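Local coordinates for germination protein (Bacillus megaterium, PDB 6O59) that probably takes part in sensing germinants as the N-terminal domain of the A subunit of the spore germinant receptor GerK3, at residues T15-K18 with E19-N23; A244-L248 with E249-A253. All blocks are in the same frame, centred on the assembly; numbering follows the deposited sequence.

Contact 1 of 2, residues T15-K18 with E19-N23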
loop_
_atom_site.group_PDB
_atom_site.type_symbol
_atom_site.label_atom_id
_atom_site.label_comp_id
_atom_site.label_asym_id
_atom_site.label_seq_id
_atom_site.Cartn_x
_atom_site.Cartn_y
_atom_site.Cartn_z
ATOM N N THR A 15 9.124 12.229 -2.350
ATOM C CA THR A 15 10.107 11.373 -3.021
ATOM C C THR A 15 10.608 10.278 -2.076
ATOM O O THR A 15 10.686 9.121 -2.495
ATOM C CB THR A 15 11.275 12.182 -3.578
ATOM O OG1 THR A 15 11.672 13.107 -2.585
ATOM C CG2 THR A 15 10.917 12.923 -4.854
ATOM N N LEU A 16 10.866 10.641 -0.786
ATOM C CA LEU A 16 11.355 9.752 0.267
ATOM C C LEU A 16 10.312 8.710 0.674
ATOM O O LEU A 16 10.706 7.579 0.951
ATOM C CB LEU A 16 11.852 10.543 1.491
ATOM C CG LEU A 16 13.288 11.140 1.366
ATOM C CD1 LEU A 16 13.522 12.209 2.384
ATOM C CD2 LEU A 16 14.370 10.079 1.504
ATOM N N ILE A 17 8.999 9.055 0.693
ATOM C CA ILE A 17 7.942 8.079 1.003
ATOM C C ILE A 17 7.948 7.002 -0.095
ATOM O O ILE A 17 8.084 5.816 0.205
ATOM C CB ILE A 17 6.542 8.741 1.151
ATOM C CG1 ILE A 17 6.472 9.630 2.409
ATOM C CG2 ILE A 17 5.413 7.676 1.143
ATOM C CD1 ILE A 17 5.352 10.642 2.366
ATOM N N LYS A 18 7.871 7.436 -1.361
ATOM C CA LYS A 18 7.904 6.573 -2.541
ATOM C C LYS A 18 9.115 5.615 -2.477
ATOM O O LYS A 18 8.986 4.419 -2.750
ATOM C CB LYS A 18 7.943 7.422 -3.826
ATOM C CG LYS A 18 6.692 8.272 -4.059
ATOM C CD LYS A 18 6.668 8.874 -5.461
ATOM C CE LYS A 18 5.936 10.197 -5.528
ATOM N NZ LYS A 18 6.808 11.344 -5.138
ATOM N N GLU A 19 10.268 6.154 -2.064
ATOM C CA GLU A 19 11.539 5.469 -1.904
ATOM C C GLU A 19 11.430 4.373 -0.826
ATOM O O GLU A 19 11.745 3.203 -1.083
ATOM C CB GLU A 19 12.573 6.524 -1.492
ATOM C CG GLU A 19 14.011 6.276 -1.885
ATOM C CD GLU A 19 14.943 7.314 -1.283
ATOM O OE1 GLU A 19 14.982 8.457 -1.799
ATOM O OE2 GLU A 19 15.619 6.988 -0.279
ATOM N N LYS A 20 10.937 4.763 0.363
ATOM C CA LYS A 20 10.848 3.936 1.557
ATOM C C LYS A 20 9.777 2.862 1.482
ATOM O O LYS A 20 9.977 1.774 2.034
ATOM C CB LYS A 20 10.649 4.825 2.785
ATOM C CG LYS A 20 11.960 5.537 3.154
ATOM C CD LYS A 20 11.793 6.723 4.092
ATOM C CE LYS A 20 13.120 7.363 4.425
ATOM N NZ LYS A 20 13.984 6.490 5.269
ATOM N N THR A 21 8.666 3.148 0.787
ATOM C CA THR A 21 7.534 2.224 0.617
ATOM C C THR A 21 7.618 1.438 -0.723
ATOM O O THR A 21 6.667 0.761 -1.094
ATOM C CB THR A 21 6.229 2.998 0.719
ATOM O OG1 THR A 21 6.174 3.948 -0.357
ATOM C CG2 THR A 21 6.033 3.671 2.093
ATOM N N GLY A 22 8.750 1.533 -1.411
ATOM C CA GLY A 22 9.046 0.832 -2.657
ATOM C C GLY A 22 8.189 1.148 -3.861
ATOM O O GLY A 22 8.094 0.319 -4.780
ATOM N N ASN A 23 7.604 2.373 -3.881
ATOM C CA ASN A 23 6.701 2.898 -4.914
ATOM C C ASN A 23 5.519 1.922 -5.063
ATOM O O ASN A 23 5.163 1.518 -6.179
ATOM C CB ASN A 23 7.450 3.143 -6.237
ATOM C CG ASN A 23 7.426 4.581 -6.688
ATOM O OD1 ASN A 23 6.401 5.097 -7.182
ATOM N ND2 ASN A 23 8.561 5.259 -6.535
#
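Thr-21 holds OG1 between its backbone N and carbonyl carbon (chi1 63°), which swings the hydroxyl back along the helix onto the carbonyl of Ile-17. OG1 donates to Ile-17 O at 2.7 Å, arriving from above the carbonyl plane. Thr-21 N is the second donor to Ile-17 O, at 2.8 Å. One acceptor thus takes two bonds from one residue, and threonine suits the place: its hydroxyl is satisfied by the backbone in a buried setting, and its CG2 lies 4.2 Å from Ile-17 CG2. Glu-19, with CG anti to its own N (chi1 -152°), runs alongside Leu-16, and its OE1 stands 3.7 Å from Leu-16 CD2, a van der Waals contact. The aliphatic part of Lys-20 lies against the Leu-16 carbonyl, with CG 3.3 Å from Leu-16 O. Thr-21 is the first residue to leave helical angles. Gly-22 and Asn-23 then take positive phi, which glycine tolerates easily and asparagine better than most residues. This turn carries Asn-23 N to Lys-18 O (2.7 Å) and sets Asn-23 ND2 3.5 Å from Lys-18 CB. Outside this helix end, Leu-16 and Ile-17 pack on Trp-98 of helix 98-106, with which Lys-20 makes a cation-pi contact, whereas Thr-21 touches both Leu-102 of that helix and Ile-27 of strand 27-34.

Contact 2 of 2, residues A244-L248 with E249-A253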
loop_
_atom_site.group_PDB
_atom_site.type_symbol
_atom_site.label_atom_id
_atom_site.label_comp_id
_atom_site.label_asym_id
_atom_site.label_seq_id
_atom_site.Cartn_x
_atom_site.Cartn_y
_atom_site.Cartn_z
ATOM N N ALA A 244 0.379 -13.778 4.886
ATOM C CA ALA A 244 1.193 -12.992 5.823
ATOM C C ALA A 244 2.380 -13.829 6.353
ATOM O O ALA A 244 3.521 -13.358 6.314
ATOM C CB ALA A 244 0.326 -12.485 6.961
ATOM N N GLY A 245 2.120 -15.074 6.757
ATOM C CA GLY A 245 3.145 -15.982 7.254
ATOM C C GLY A 245 4.222 -16.263 6.228
ATOM O O GLY A 245 5.412 -16.166 6.544
ATOM N N ASN A 246 3.816 -16.569 4.972
ATOM C CA ASN A 246 4.788 -16.840 3.903
ATOM C C ASN A 246 5.577 -15.593 3.511
ATOM O O ASN A 246 6.768 -15.701 3.201
ATOM C CB ASN A 246 4.129 -17.448 2.689
ATOM C CG ASN A 246 3.713 -18.872 2.920
ATOM O OD1 ASN A 246 2.532 -19.208 2.876
ATOM N ND2 ASN A 246 4.667 -19.744 3.198
ATOM N N LEU A 247 4.939 -14.410 3.568
ATOM C CA LEU A 247 5.633 -13.153 3.280
ATOM C C LEU A 247 6.746 -12.911 4.307
ATOM O O LEU A 247 7.833 -12.499 3.910
ATOM C CB LEU A 247 4.676 -11.951 3.227
ATOM C CG LEU A 247 3.816 -11.823 1.982
ATOM C CD1 LEU A 247 2.708 -10.836 2.228
ATOM C CD2 LEU A 247 4.635 -11.454 0.745
ATOM N N LEU A 248 6.506 -13.241 5.595
ATOM C CA LEU A 248 7.513 -13.077 6.652
ATOM C C LEU A 248 8.630 -14.125 6.540
ATOM O O LEU A 248 9.672 -13.965 7.177
ATOM C CB LEU A 248 6.890 -13.109 8.059
ATOM C CG LEU A 248 5.893 -11.997 8.378
ATOM C CD1 LEU A 248 4.904 -12.447 9.406
ATOM C CD2 LEU A 248 6.588 -10.706 8.796
ATOM N N GLU A 249 8.428 -15.176 5.722
ATOM C CA GLU A 249 9.435 -16.223 5.472
ATOM C C GLU A 249 10.364 -15.860 4.302
ATOM O O GLU A 249 11.359 -16.545 4.108
ATOM C CB GLU A 249 8.759 -17.569 5.141
ATOM C CG GLU A 249 8.147 -18.313 6.303
ATOM C CD GLU A 249 7.239 -19.458 5.898
ATOM O OE1 GLU A 249 7.546 -20.148 4.895
ATOM O OE2 GLU A 249 6.216 -19.666 6.591
ATOM N N GLY A 250 10.010 -14.848 3.503
ATOM C CA GLY A 250 10.789 -14.469 2.326
ATOM C C GLY A 250 10.173 -14.884 0.997
ATOM O O GLY A 250 10.827 -14.786 -0.052
ATOM N N ARG A 251 8.902 -15.345 1.023
ATOM C CA ARG A 251 8.175 -15.769 -0.166
ATOM C C ARG A 251 7.468 -14.576 -0.802
ATOM O O ARG A 251 7.431 -13.484 -0.217
ATOM C CB ARG A 251 7.176 -16.890 0.154
ATOM C CG ARG A 251 7.809 -18.051 0.895
ATOM C CD ARG A 251 7.252 -19.384 0.463
ATOM N NE ARG A 251 7.401 -20.330 1.559
ATOM C CZ ARG A 251 6.969 -21.581 1.543
ATOM N NH1 ARG A 251 7.114 -22.348 2.612
ATOM N NH2 ARG A 251 6.351 -22.064 0.475
ATOM N N ILE A 252 6.931 -14.802 -2.017
ATOM C CA ILE A 252 6.263 -13.830 -2.870
ATOM C C ILE A 252 4.769 -14.191 -2.986
ATOM O O ILE A 252 4.434 -15.349 -3.256
ATOM C CB ILE A 252 6.978 -13.779 -4.267
ATOM C CG1 ILE A 252 8.371 -13.141 -4.164
ATOM C CG2 ILE A 252 6.139 -13.043 -5.344
ATOM C CD1 ILE A 252 9.506 -14.065 -3.856
ATOM N N ALA A 253 3.885 -13.197 -2.789
ATOM C CA ALA A 253 2.435 -13.380 -2.917
ATOM C C ALA A 253 1.927 -12.733 -4.228
ATOM O O ALA A 253 2.302 -11.615 -4.550
ATOM C CB ALA A 253 1.706 -12.805 -1.705
#
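Asn-246 meets Glu-249 and Arg-251 with its side-chain amide. Its ND2 gives a weak bond to Glu-249 OE1 (3.4 Å) and sits over one face of the Arg-251 guanidinium, offset toward the rim, with the Asn-246 amide and Arg-251 guanidinium planes 60° apart. The same OE1 forms a salt bridge with Arg-251 NH1 at 3.2 Å, so amide and guanidinium meet through this shared acceptor and not through a bond to each other; asparagine suits the spot as a neutral donor beside the carboxylate. Arg-251 bends at chi2 (-143°) to bring its head group back over Asn-246, and its NH2 is held from beyond by the carbonyls of Pro-266 and Ala-267. Beneath these side chains the backbone sets the positions. Asn-246 O accepts Arg-251 N at 3.1 Å and, from the opposite face of its plane, Glu-249 N, also at 3.1 Å. Gly-250 N returns to Leu-247 O at 3.2 Å. On the buried side, Leu-247 CD2 lies 4.1 Å from Ala-253 CB, and alanine's small side chain is consistent with the close passage of strand and helix; Leu-247 also packs on Val-160 and Ile-189. Gly-250 has phi 105°, at which a CB would collide with the preceding carbonyl oxygen, so glycine is called for. Together, its positive phi and the bonds into the last turn make a Schellman motif, which ends helix 240-248 and turns the chain into strand 252-256.

How the contacts relate
Both contacts are local helix endings, in series along the chain, with centres about 21 Å apart and nearest atoms about 13 Å apart, so they do not touch. Contact 2 is the more buried of the two, and contact 1 has more exposed residues. Contact 1 closes helix 10-20 ahead of strand 27-34, an outermost strand of one five-stranded antiparallel sheet; contact 2 closes helix 240-248 ahead of strand 252-256, the middle strand of the other, whose strand order 1-2-4-5-3 is the same. Their chemistry differs: the first relies on a hydroxyl bound to the backbone and two positive-phi residues, the second on a single positive-phi glycine topped by a charged and amide cluster.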